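Local structure of lysin (Bacillus phage PBC5, 6ILU) at residues E8-G13 with P45-A50; V25-R30 with G38-K43; Y80-K85 with V135-K140; D96-N101 with N116-Y121. The protein is a phage endolysin whose SH3b-type cell-wall-binding domain, the part described here, probably attaches the enzyme to the Bacillus cell wall. All blocks are in the same frame, centred on the assembly; numbering follows the deposited sequence.

Overall arrangement
The four contacts illustrate how an all-beta chain changes its chemistry from sheet to surface. Contacts 1 and 3 are partly buried and reach the same antiparallel sheet, contact 1 tying the chain before strand 13-17 to strand 46-52 and contact 3 pairing strand 75-84 with the C-terminal strand 135-138. Both combine backbone bonds with apolar packing and charged groups. Contacts 2 and 4 lie at the surface, on opposite sides of the centre of the chain, about 28 Å apart between their centres. Contact 2 is a beta hairpin held largely by its backbone, whereas contact 4 brings two turns together by an aromatic face and waters. Contact 1 touches all three others.

Contact 1. Residues E8-G13 with P45-A50; sequences EPEGIG and PYKVFA. With EDO (1,2-ethanediol), chain J.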
# COMPACT_ATOMS: atom_id res chain seq x y z
N GLU A 8 -10.62 4.58 -5.11
CA GLU A 8 -10.89 3.40 -4.29
C GLU A 8 -11.07 3.85 -2.85
O GLU A 8 -10.18 4.45 -2.26
CB GLU A 8 -9.75 2.38 -4.40
CG GLU A 8 -9.57 1.76 -5.78
CD GLU A 8 -10.70 0.81 -6.13
OE1 GLU A 8 -11.43 0.38 -5.21
OE2 GLU A 8 -10.85 0.48 -7.34
N PRO A 9 -12.22 3.53 -2.24
CA PRO A 9 -12.43 4.05 -0.89
C PRO A 9 -11.59 3.39 0.19
O PRO A 9 -11.45 3.97 1.27
CB PRO A 9 -13.92 3.79 -0.65
CG PRO A 9 -14.28 2.70 -1.57
CD PRO A 9 -13.41 2.88 -2.79
N GLU A 10 -11.04 2.19 -0.06
CA GLU A 10 -10.22 1.55 0.97
C GLU A 10 -9.10 0.83 0.25
O GLU A 10 -9.24 0.53 -0.94
CB GLU A 10 -11.00 0.54 1.81
CG GLU A 10 -11.63 -0.58 0.99
CD GLU A 10 -12.41 -1.60 1.85
OE1 GLU A 10 -12.52 -1.42 3.09
OE2 GLU A 10 -12.89 -2.60 1.26
N GLY A 11 -8.02 0.56 0.96
CA GLY A 11 -6.96 -0.28 0.39
C GLY A 11 -5.87 0.46 -0.34
O GLY A 11 -6.03 1.63 -0.71
N ILE A 12 -4.78 -0.26 -0.62
CA ILE A 12 -3.66 0.32 -1.36
C ILE A 12 -3.23 -0.55 -2.54
O ILE A 12 -2.28 -0.21 -3.25
CB ILE A 12 -2.45 0.58 -0.46
CG1 ILE A 12 -2.02 -0.72 0.26
CG2 ILE A 12 -2.77 1.70 0.59
CD1 ILE A 12 -0.62 -0.59 0.97
N GLY A 13 -3.90 -1.69 -2.76
CA GLY A 13 -3.52 -2.52 -3.91
C GLY A 13 -4.27 -3.85 -3.85
O GLY A 13 -5.10 -4.05 -2.95
N PRO A 45 -7.81 -13.08 -5.85
CA PRO A 45 -7.22 -11.77 -5.50
C PRO A 45 -7.66 -11.30 -4.10
O PRO A 45 -8.83 -11.45 -3.75
CB PRO A 45 -7.76 -10.83 -6.58
CG PRO A 45 -8.16 -11.71 -7.72
CD PRO A 45 -8.61 -13.02 -7.09
N TYR A 46 -6.72 -10.76 -3.31
CA TYR A 46 -7.01 -10.23 -1.99
C TYR A 46 -6.66 -8.75 -1.93
O TYR A 46 -5.56 -8.38 -2.31
CB TYR A 46 -6.21 -10.97 -0.92
CG TYR A 46 -6.67 -12.42 -0.73
CD1 TYR A 46 -7.81 -12.71 0.00
CD2 TYR A 46 -5.95 -13.47 -1.30
CE1 TYR A 46 -8.24 -14.03 0.19
CE2 TYR A 46 -6.37 -14.81 -1.14
CZ TYR A 46 -7.51 -15.07 -0.39
OH TYR A 46 -7.92 -16.38 -0.25
N LYS A 47 -7.57 -7.91 -1.41
CA LYS A 47 -7.26 -6.50 -1.23
C LYS A 47 -6.17 -6.32 -0.16
O LYS A 47 -6.14 -7.03 0.85
CB LYS A 47 -8.51 -5.70 -0.84
CG LYS A 47 -8.26 -4.16 -0.86
CD LYS A 47 -9.59 -3.36 -0.79
CE LYS A 47 -10.47 -3.65 -2.00
NZ LYS A 47 -11.80 -2.97 -1.86
N VAL A 48 -5.22 -5.43 -0.44
CA VAL A 48 -4.14 -5.09 0.49
C VAL A 48 -4.53 -3.80 1.23
O VAL A 48 -4.88 -2.79 0.59
CB VAL A 48 -2.84 -4.85 -0.28
CG1 VAL A 48 -1.75 -4.39 0.66
CG2 VAL A 48 -2.40 -6.17 -1.02
N PHE A 49 -4.43 -3.83 2.56
CA PHE A 49 -4.82 -2.68 3.35
C PHE A 49 -3.66 -1.86 3.89
O PHE A 49 -3.87 -0.67 4.19
CB PHE A 49 -5.75 -3.14 4.50
CG PHE A 49 -7.04 -3.68 3.98
CD1 PHE A 49 -7.22 -5.04 3.84
CD2 PHE A 49 -8.02 -2.81 3.52
CE1 PHE A 49 -8.40 -5.53 3.27
CE2 PHE A 49 -9.22 -3.29 2.97
CZ PHE A 49 -9.40 -4.66 2.82
N ALA A 50 -2.49 -2.45 4.02
CA ALA A 50 -1.32 -1.77 4.56
C ALA A 50 -0.07 -2.46 4.11
O ALA A 50 -0.10 -3.65 3.75
CB ALA A 50 -1.34 -1.71 6.10
C1 EDO J . -7.56 2.56 3.90
O1 EDO J . -8.48 1.51 3.58
C2 EDO J . -6.31 1.85 4.38
O2 EDO J . -5.88 1.01 3.30
O HOH W 1 -11.28 -0.18 -2.52
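Gly11, Ile12 and Gly13 meet Lys47, Val48 and Phe49 where the chain enters strand 13-17, which pairs with strand 46-52 in the antiparallel sheet of the SH3b-type domain. Val48 gives the backbone link, used from both of its polar atoms. Ile12 N donates to Val48 O at 2.8 Å, while Val48 N returns a nearly straight bond (174°) of 2.9 Å to Gly13 O, meeting that carbonyl from above its plane. Gly11, which has no side chain, lets its CA come up to Val48 O. The Ile12 side chain turns back over the partner: with CG1 set between the backbone N and the carbonyl carbon (chi1 56°), CG1 packs against Val48 CG1 at 3.7 Å and CD1 carries on to the backbone of Ala50. Toward solvent the contact turns polar. Glu10 and Lys47 cross at about a right angle in a salt bridge whose hydrogen bond is weak, OE2 of Glu10 lying 3.3 Å from NZ of Lys47. The Glu10 carboxylate also stands at the edge of the Phe49 ring, its CD 3.8 Å from CE2, with the two planes 78° apart. A water accepts a hydrogen bond from Lys47 NZ and donates to Glu8 OE1 and Glu10 O, joining lysine and loop a second time. From strand 116-118, Arg117 NH1 donates to Glu8 O and Gly11 O. An ethanediol, probably from the crystallisation liquor, bridges the two segments beside Phe49: its O1 accepts from Gly11 N at 2.8 Å, and its O2 donates to Phe49 O at 2.8 Å.

Contact 2. Residues V25-R30 with G38-K43; sequences VNLYER and GNITKK. With SO4 (sulfate ion), chain E.
Val25 to Leu27 run antiparallel to Gly38 to Ile40, the strand axes approaching to 4.4 Å at an angle of 139°. Val25 and Ile40 form a hydrogen-bonded pair: Val25 N reaches Ile40 O at 2.9 Å, and Ile40 N answers to Val25 O over the same 2.9 Å distance. Leu27 and Gly38 make the second such pair, tighter from Leu27 N to Gly38 O (2.8 Å) than from Gly38 N to Leu27 O (3.1 Å); in both of these bonds the donor stands above the carbonyl plane. Between them sits the non-hydrogen-bonded pair Asn26 and Asn39. The two strands are the arms of a beta hairpin, 25-29 with 35-40, and its two faces differ. On one, Asn39 ND2 donates to Asn26 OD1 at 3.1 Å, the acceptor lying in the Asn39 amide plane although the two amides are turned 49° apart. On the other, with CG beside its own backbone N (chi1 -62°), Leu27 sends both methyls toward Ile40, meeting it diagonally: Leu27 CD1 packs on Ile40 CG1 at 3.6 Å and Leu27 CD2 meets Ile40 CD1. This apolar face continues through Ile40 onto Leu63. Just past the strand, Thr41 N donates to O1 of a sulfate, probably from the crystallisation liquor, at 2.9 Å.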
# COMPACT_ATOMS: atom_id res chain seq x y z
N VAL A 25 -0.11 -20.16 1.60
CA VAL A 25 0.74 -19.01 1.86
C VAL A 25 0.54 -18.60 3.30
O VAL A 25 -0.61 -18.41 3.72
CB VAL A 25 0.41 -17.84 0.95
CG1 VAL A 25 1.27 -16.63 1.34
CG2 VAL A 25 0.60 -18.22 -0.49
N ASN A 26 1.62 -18.44 4.06
CA ASN A 26 1.49 -18.17 5.50
C ASN A 26 1.12 -16.73 5.81
O ASN A 26 1.53 -15.80 5.11
CB ASN A 26 2.78 -18.50 6.24
CG ASN A 26 3.15 -19.96 6.10
OD1 ASN A 26 2.29 -20.82 6.22
ND2 ASN A 26 4.40 -20.23 5.77
N LEU A 27 0.30 -16.59 6.85
CA LEU A 27 -0.07 -15.30 7.41
C LEU A 27 0.56 -15.19 8.79
O LEU A 27 0.71 -16.21 9.49
CB LEU A 27 -1.59 -15.12 7.54
CG LEU A 27 -2.39 -15.16 6.25
CD1 LEU A 27 -3.87 -15.02 6.52
CD2 LEU A 27 -1.90 -14.10 5.25
N TYR A 28 0.83 -13.94 9.18
CA TYR A 28 1.61 -13.64 10.36
C TYR A 28 1.05 -12.46 11.13
O TYR A 28 0.31 -11.60 10.58
CB TYR A 28 3.04 -13.27 9.97
CG TYR A 28 3.82 -14.38 9.31
CD1 TYR A 28 4.54 -15.29 10.07
CD2 TYR A 28 3.82 -14.51 7.93
CE1 TYR A 28 5.27 -16.32 9.45
CE2 TYR A 28 4.51 -15.57 7.31
CZ TYR A 28 5.24 -16.44 8.09
OH TYR A 28 5.95 -17.47 7.49
N GLU A 29 1.41 -12.39 12.41
CA GLU A 29 1.31 -11.11 13.12
C GLU A 29 2.73 -10.58 13.38
O GLU A 29 3.72 -11.31 13.16
CB GLU A 29 0.51 -11.26 14.43
CG GLU A 29 1.10 -12.23 15.38
CD GLU A 29 0.22 -12.42 16.61
OE1 GLU A 29 0.08 -11.47 17.40
OE2 GLU A 29 -0.33 -13.53 16.80
N ARG A 30 2.84 -9.31 13.79
CA ARG A 30 4.14 -8.71 14.21
C ARG A 30 5.14 -8.63 13.04
O ARG A 30 6.16 -9.34 12.99
CB ARG A 30 4.77 -9.49 15.40
CG ARG A 30 5.87 -8.66 16.09
CD ARG A 30 6.39 -9.27 17.38
NE ARG A 30 7.17 -10.46 17.05
CZ ARG A 30 7.73 -11.25 17.97
NH1 ARG A 30 7.61 -10.98 19.27
NH2 ARG A 30 8.44 -12.32 17.58
N GLY A 38 -1.42 -18.16 10.56
CA GLY A 38 -2.23 -19.14 9.86
C GLY A 38 -1.79 -19.28 8.43
O GLY A 38 -0.69 -18.90 8.11
N ASN A 39 -2.69 -19.77 7.58
CA ASN A 39 -2.37 -20.28 6.26
C ASN A 39 -3.53 -20.04 5.25
O ASN A 39 -4.66 -20.45 5.53
CB ASN A 39 -2.09 -21.79 6.45
CG ASN A 39 -1.49 -22.42 5.24
OD1 ASN A 39 -2.15 -23.19 4.56
ND2 ASN A 39 -0.23 -22.10 4.96
N ILE A 40 -3.26 -19.41 4.11
CA ILE A 40 -4.28 -19.18 3.05
C ILE A 40 -4.04 -20.14 1.87
O ILE A 40 -2.98 -20.05 1.25
CB ILE A 40 -4.22 -17.76 2.43
CG1 ILE A 40 -4.49 -16.65 3.42
CG2 ILE A 40 -5.26 -17.61 1.32
CD1 ILE A 40 -4.29 -15.30 2.72
N THR A 41 -5.02 -20.97 1.51
CA THR A 41 -4.82 -21.93 0.43
C THR A 41 -5.72 -21.57 -0.76
O THR A 41 -5.53 -22.08 -1.86
CB THR A 41 -5.13 -23.38 0.87
OG1 THR A 41 -6.42 -23.44 1.51
CG2 THR A 41 -4.06 -23.90 1.83
N LYS A 42 -6.70 -20.71 -0.54
CA LYS A 42 -7.64 -20.35 -1.60
C LYS A 42 -7.06 -19.24 -2.41
O LYS A 42 -6.95 -18.11 -1.94
CB LYS A 42 -9.00 -19.90 -1.02
CG LYS A 42 -10.07 -19.62 -2.06
CD LYS A 42 -10.39 -20.91 -2.80
CE LYS A 42 -11.59 -20.79 -3.74
NZ LYS A 42 -11.83 -22.12 -4.41
N LYS A 43 -6.68 -19.54 -3.64
CA LYS A 43 -6.06 -18.53 -4.47
C LYS A 43 -7.10 -17.68 -5.21
O LYS A 43 -7.71 -18.13 -6.17
CB LYS A 43 -5.12 -19.18 -5.49
CG LYS A 43 -4.42 -18.16 -6.35
CD LYS A 43 -3.42 -18.91 -7.23
CE LYS A 43 -2.73 -17.93 -8.16
NZ LYS A 43 -1.58 -18.49 -8.87
S SO4 E . -8.42 -19.51 3.24
O1 SO4 E . -7.66 -20.60 2.63
O2 SO4 E . -7.87 -19.21 4.57
O3 SO4 E . -9.82 -19.89 3.38
O4 SO4 E . -8.33 -18.32 2.39

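Contact 3. Residues Y80-K85 with V135-K140; sequences YKVRSK and VTITAK. With EDO (1,2-ethanediol), chain K; SO4 (sulfate ion), chain G; SO4 (sulfate ion), chain D.
Lys81 pairs with Thr138 and Arg83 with Thr136 through backbone bonds across two antiparallel strands. Each pair is bonded both ways. Lys81 N lies 2.8 Å from Thr138 O. Arg83 N lies 3.0 Å from Thr136 O. The charged interaction centres on Arg83, whose side chain runs extended from CG to NE before the guanidinium turns (chi4 92°) to grip the C-terminal carboxylate of Lys140 end-on. NH2 forms a salt bridge to OXT at 2.8 Å, and NH1 donates to Lys140 O at 2.9 Å, both oxygens lying near the guanidinium plane. Thr138 OG1 gives Lys140 O a second bond, fixing the chain end from two directions. One water bridges this polar face, accepting from Arg83 NH1, donating to Lys81 O and Thr138 OG1, and bonding Thr136 OG1. The face of Val82 and Ile137 is apolar, Val82 CG1 touching Val135 CB at 3.7 Å. Tyr80, just before Lys81, brings its CB against Ile137 CG2 at 3.7 Å, crossing at about a right angle. Val82, Val135 and Ile137 pack on Val122 of strand 121-123, while strand 75-84 continues the sheet through backbone bonds of Tyr80 to Ile12 and of Val82 to Tyr112.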
# COMPACT_ATOMS: atom_id res chain seq x y z
N TYR A 80 -2.42 0.23 -6.02
CA TYR A 80 -3.22 1.38 -6.41
C TYR A 80 -2.28 2.52 -6.82
O TYR A 80 -1.20 2.69 -6.27
CB TYR A 80 -4.13 1.80 -5.27
CG TYR A 80 -5.27 0.84 -5.00
CD1 TYR A 80 -5.53 -0.24 -5.85
CD2 TYR A 80 -6.11 1.03 -3.90
CE1 TYR A 80 -6.61 -1.09 -5.62
CE2 TYR A 80 -7.15 0.20 -3.65
CZ TYR A 80 -7.40 -0.87 -4.50
OH TYR A 80 -8.46 -1.70 -4.23
N LYS A 81 -2.71 3.27 -7.84
CA LYS A 81 -1.92 4.34 -8.43
C LYS A 81 -2.44 5.70 -7.98
O LYS A 81 -3.67 5.97 -8.01
CB LYS A 81 -1.95 4.25 -9.97
CG LYS A 81 -1.55 2.87 -10.46
CD LYS A 81 -0.07 2.67 -10.30
CE LYS A 81 0.33 1.26 -10.73
NZ LYS A 81 1.79 1.10 -10.71
N VAL A 82 -1.49 6.55 -7.58
CA VAL A 82 -1.81 7.87 -7.03
C VAL A 82 -1.42 8.93 -8.04
O VAL A 82 -0.27 8.97 -8.49
CB VAL A 82 -1.06 8.09 -5.68
CG1 VAL A 82 -1.46 9.45 -5.04
CG2 VAL A 82 -1.37 6.92 -4.67
N ARG A 83 -2.38 9.79 -8.42
CA ARG A 83 -2.11 10.85 -9.40
C ARG A 83 -2.65 12.15 -8.90
O ARG A 83 -3.74 12.18 -8.34
CB ARG A 83 -2.73 10.52 -10.74
CG ARG A 83 -2.09 9.32 -11.44
CD ARG A 83 -2.92 9.02 -12.70
NE ARG A 83 -2.43 7.86 -13.44
CZ ARG A 83 -2.87 6.62 -13.26
NH1 ARG A 83 -3.79 6.36 -12.34
NH2 ARG A 83 -2.37 5.63 -14.00
N SER A 84 -1.91 13.24 -9.09
CA SER A 84 -2.47 14.58 -8.81
C SER A 84 -3.80 14.81 -9.54
O SER A 84 -4.00 14.36 -10.69
CB SER A 84 -1.47 15.68 -9.22
OG SER A 84 -2.04 16.96 -9.02
N LYS A 85 -4.71 15.55 -8.89
CA LYS A 85 -5.93 15.99 -9.56
C LYS A 85 -5.66 17.21 -10.45
O LYS A 85 -6.52 17.61 -11.22
CB LYS A 85 -7.04 16.36 -8.55
CG LYS A 85 -7.64 15.16 -7.81
CD LYS A 85 -8.79 15.63 -6.92
CE LYS A 85 -9.42 14.44 -6.18
NZ LYS A 85 -10.47 14.95 -5.19
N VAL A 135 -5.55 14.10 -4.71
CA VAL A 135 -5.14 13.05 -5.65
C VAL A 135 -6.26 12.08 -5.95
O VAL A 135 -7.23 12.00 -5.20
CB VAL A 135 -3.95 12.23 -5.06
CG1 VAL A 135 -2.67 13.10 -4.99
CG2 VAL A 135 -4.33 11.60 -3.69
N THR A 136 -6.14 11.35 -7.05
CA THR A 136 -6.95 10.16 -7.27
C THR A 136 -6.12 8.93 -6.88
O THR A 136 -4.89 8.92 -7.04
CB THR A 136 -7.41 10.02 -8.72
OG1 THR A 136 -6.29 10.11 -9.63
CG2 THR A 136 -8.43 11.17 -9.10
N ILE A 137 -6.81 7.92 -6.35
CA ILE A 137 -6.18 6.65 -5.95
C ILE A 137 -7.00 5.59 -6.63
O ILE A 137 -8.16 5.42 -6.27
CB ILE A 137 -6.19 6.43 -4.43
CG1 ILE A 137 -5.46 7.57 -3.71
CG2 ILE A 137 -5.63 5.00 -4.05
CD1 ILE A 137 -5.59 7.52 -2.15
N THR A 138 -6.45 4.95 -7.66
CA THR A 138 -7.28 4.08 -8.52
C THR A 138 -6.58 2.74 -8.78
O THR A 138 -5.39 2.62 -8.55
CB THR A 138 -7.60 4.76 -9.87
OG1 THR A 138 -6.38 5.14 -10.51
CG2 THR A 138 -8.48 6.04 -9.68
N ALA A 139 -7.32 1.75 -9.27
CA ALA A 139 -6.77 0.39 -9.40
C ALA A 139 -5.68 0.34 -10.48
O ALA A 139 -4.76 -0.48 -10.40
CB ALA A 139 -7.88 -0.62 -9.71
N LYS A 140 -5.79 1.21 -11.48
CA LYS A 140 -4.82 1.31 -12.59
C LYS A 140 -4.38 2.75 -12.84
O LYS A 140 -4.93 3.69 -12.25
CB LYS A 140 -5.41 0.75 -13.89
CG LYS A 140 -5.79 -0.71 -13.88
CD LYS A 140 -6.35 -1.13 -15.24
CE LYS A 140 -6.69 -2.62 -15.28
NZ LYS A 140 -7.24 -3.09 -16.59
OXT LYS A 140 -3.51 3.04 -13.69
C1 EDO K . -1.20 7.73 -16.92
O1 EDO K . -1.44 8.93 -16.15
C2 EDO K . 0.20 7.21 -16.63
O2 EDO K . 0.07 5.95 -15.96
S SO4 G . -12.22 11.06 -6.25
O1 SO4 G . -10.78 10.77 -6.23
O2 SO4 G . -12.97 10.06 -5.49
O3 SO4 G . -12.67 11.06 -7.64
O4 SO4 G . -12.44 12.38 -5.67
S SO4 D . 4.82 -1.59 -10.10
O1 SO4 D . 4.76 -2.65 -9.09
O2 SO4 D . 5.81 -1.94 -11.11
O3 SO4 D . 5.20 -0.32 -9.48
O4 SO4 D . 3.54 -1.42 -10.76
O HOH W 2 -5.06 7.62 -9.99
O HOH W 3 -5.92 12.32 -11.19

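Contact 4. Residues D96-N101 with N116-Y121; sequences DGPSGN and NRVGGY. With EDO (1,2-ethanediol), chain L.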
# COMPACT_ATOMS: atom_id res chain seq x y z
N ASP A 96 5.39 14.64 6.57
CA ASP A 96 6.12 13.45 7.10
C ASP A 96 5.25 12.40 7.82
O ASP A 96 5.76 11.41 8.40
CB ASP A 96 7.28 13.91 7.99
CG ASP A 96 6.85 14.46 9.35
OD1 ASP A 96 5.66 14.63 9.63
OD2 ASP A 96 7.77 14.73 10.16
N GLY A 97 3.95 12.59 7.76
CA GLY A 97 2.99 11.60 8.22
C GLY A 97 1.64 12.21 8.03
O GLY A 97 1.52 13.38 7.67
N PRO A 98 0.58 11.45 8.30
CA PRO A 98 -0.76 12.02 8.32
C PRO A 98 -0.83 13.22 9.27
O PRO A 98 -0.45 13.09 10.45
CB PRO A 98 -1.63 10.86 8.86
CG PRO A 98 -0.81 9.67 8.71
CD PRO A 98 0.63 10.05 8.76
N SER A 99 -1.28 14.37 8.77
CA SER A 99 -1.37 15.61 9.56
C SER A 99 -0.01 15.98 10.15
O SER A 99 0.09 16.55 11.23
CB SER A 99 -2.41 15.49 10.68
OG SER A 99 -3.69 15.23 10.13
N GLY A 100 1.05 15.66 9.40
CA GLY A 100 2.40 15.84 9.95
C GLY A 100 3.08 17.13 9.53
O GLY A 100 2.43 18.13 9.15
N ASN A 101 4.40 17.14 9.67
CA ASN A 101 5.18 18.33 9.31
C ASN A 101 5.30 18.46 7.80
O ASN A 101 5.59 17.47 7.11
CB ASN A 101 6.59 18.24 9.91
CG ASN A 101 6.57 18.16 11.39
OD1 ASN A 101 5.90 18.97 12.03
ND2 ASN A 101 7.22 17.13 11.96
N ASN A 116 0.63 3.34 1.77
CA ASN A 116 -0.18 3.21 2.99
C ASN A 116 -1.19 4.33 2.92
O ASN A 116 -0.98 5.31 2.22
CB ASN A 116 0.69 3.29 4.29
CG ASN A 116 1.14 1.93 4.77
OD1 ASN A 116 0.32 1.02 4.85
ND2 ASN A 116 2.40 1.80 5.21
N ARG A 117 -2.29 4.19 3.65
CA ARG A 117 -3.32 5.24 3.72
C ARG A 117 -3.82 5.30 5.14
O ARG A 117 -4.30 4.27 5.70
CB ARG A 117 -4.52 4.95 2.80
CG ARG A 117 -4.27 5.05 1.34
CD ARG A 117 -5.47 4.45 0.64
NE ARG A 117 -6.62 5.36 0.58
CZ ARG A 117 -7.71 5.10 -0.14
NH1 ARG A 117 -7.84 3.93 -0.81
NH2 ARG A 117 -8.68 6.00 -0.19
N VAL A 118 -3.74 6.49 5.73
CA VAL A 118 -4.08 6.72 7.14
C VAL A 118 -4.69 8.10 7.29
O VAL A 118 -4.08 9.08 6.84
CB VAL A 118 -2.82 6.68 8.08
CG1 VAL A 118 -3.21 6.89 9.49
CG2 VAL A 118 -2.07 5.36 7.89
N GLY A 119 -5.85 8.20 7.94
CA GLY A 119 -6.33 9.52 8.36
C GLY A 119 -6.55 10.53 7.25
O GLY A 119 -6.44 11.74 7.50
N GLY A 120 -6.91 10.05 6.07
CA GLY A 120 -7.15 10.94 4.94
C GLY A 120 -5.90 11.35 4.19
O GLY A 120 -5.94 12.32 3.39
N TYR A 121 -4.80 10.65 4.43
CA TYR A 121 -3.54 10.91 3.72
C TYR A 121 -3.04 9.62 3.12
O TYR A 121 -3.23 8.56 3.71
CB TYR A 121 -2.44 11.40 4.68
CG TYR A 121 -2.65 12.83 5.18
CD1 TYR A 121 -1.79 13.83 4.78
CD2 TYR A 121 -3.66 13.12 6.10
CE1 TYR A 121 -1.98 15.14 5.24
CE2 TYR A 121 -3.86 14.44 6.53
CZ TYR A 121 -2.99 15.41 6.10
OH TYR A 121 -3.11 16.71 6.53
C1 EDO L . 4.13 11.74 12.10
O1 EDO L . 3.11 10.83 11.71
C2 EDO L . 3.66 13.16 11.76
O2 EDO L . 4.70 14.12 12.05
O HOH W 4 -4.66 12.75 9.91
O HOH W 5 -5.21 17.58 8.65
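Ser99 OG is held by two waters that connect it to the other segment. One, at 2.7 Å from Ser99 OG, donates to Gly119 O; the second, 3.2 Å from Ser99 OG, is hydrogen-bonded to Tyr121 OH at 3.1 Å. Solvent thus makes the polar link between the segments, and direct contact is left to the aromatic ring and to apolar groups. The peptide joining Pro98 to Ser99 lies over one face of the Tyr121 ring. Pro98 CA makes a CH-pi contact 4.0 Å from the ring centroid and 21° off the normal, and Ser99 N stands further along the same face, 3.3 Å from CZ of Tyr121. With CG beside the backbone N (chi1 -72°), the Tyr121 ring reaches out along this peptide. Next to the ring, the Pro98 pyrrolidine turns its CG to Val118, 3.7 Å from CB, and both residues also lie against Trp129. Within the first loop, Asn101 N donates to Asp96 OD1 at 2.8 Å from above the carboxylate plane, while OD2 takes the Asn101 side-chain amide. The same OD1 accepts a hydrogen bond from O2 of an ethanediol, probably from the crystallisation liquor. Two turns are packed side by side: a type II turn, Gly97 to Gly100, with Pro98 and Ser99 at its corners, and the type I' turn from Val118 to Tyr121, whose Gly119-Gly120 corner is characteristic of a two-residue beta hairpin, here joining strands 116-118 and 121-123.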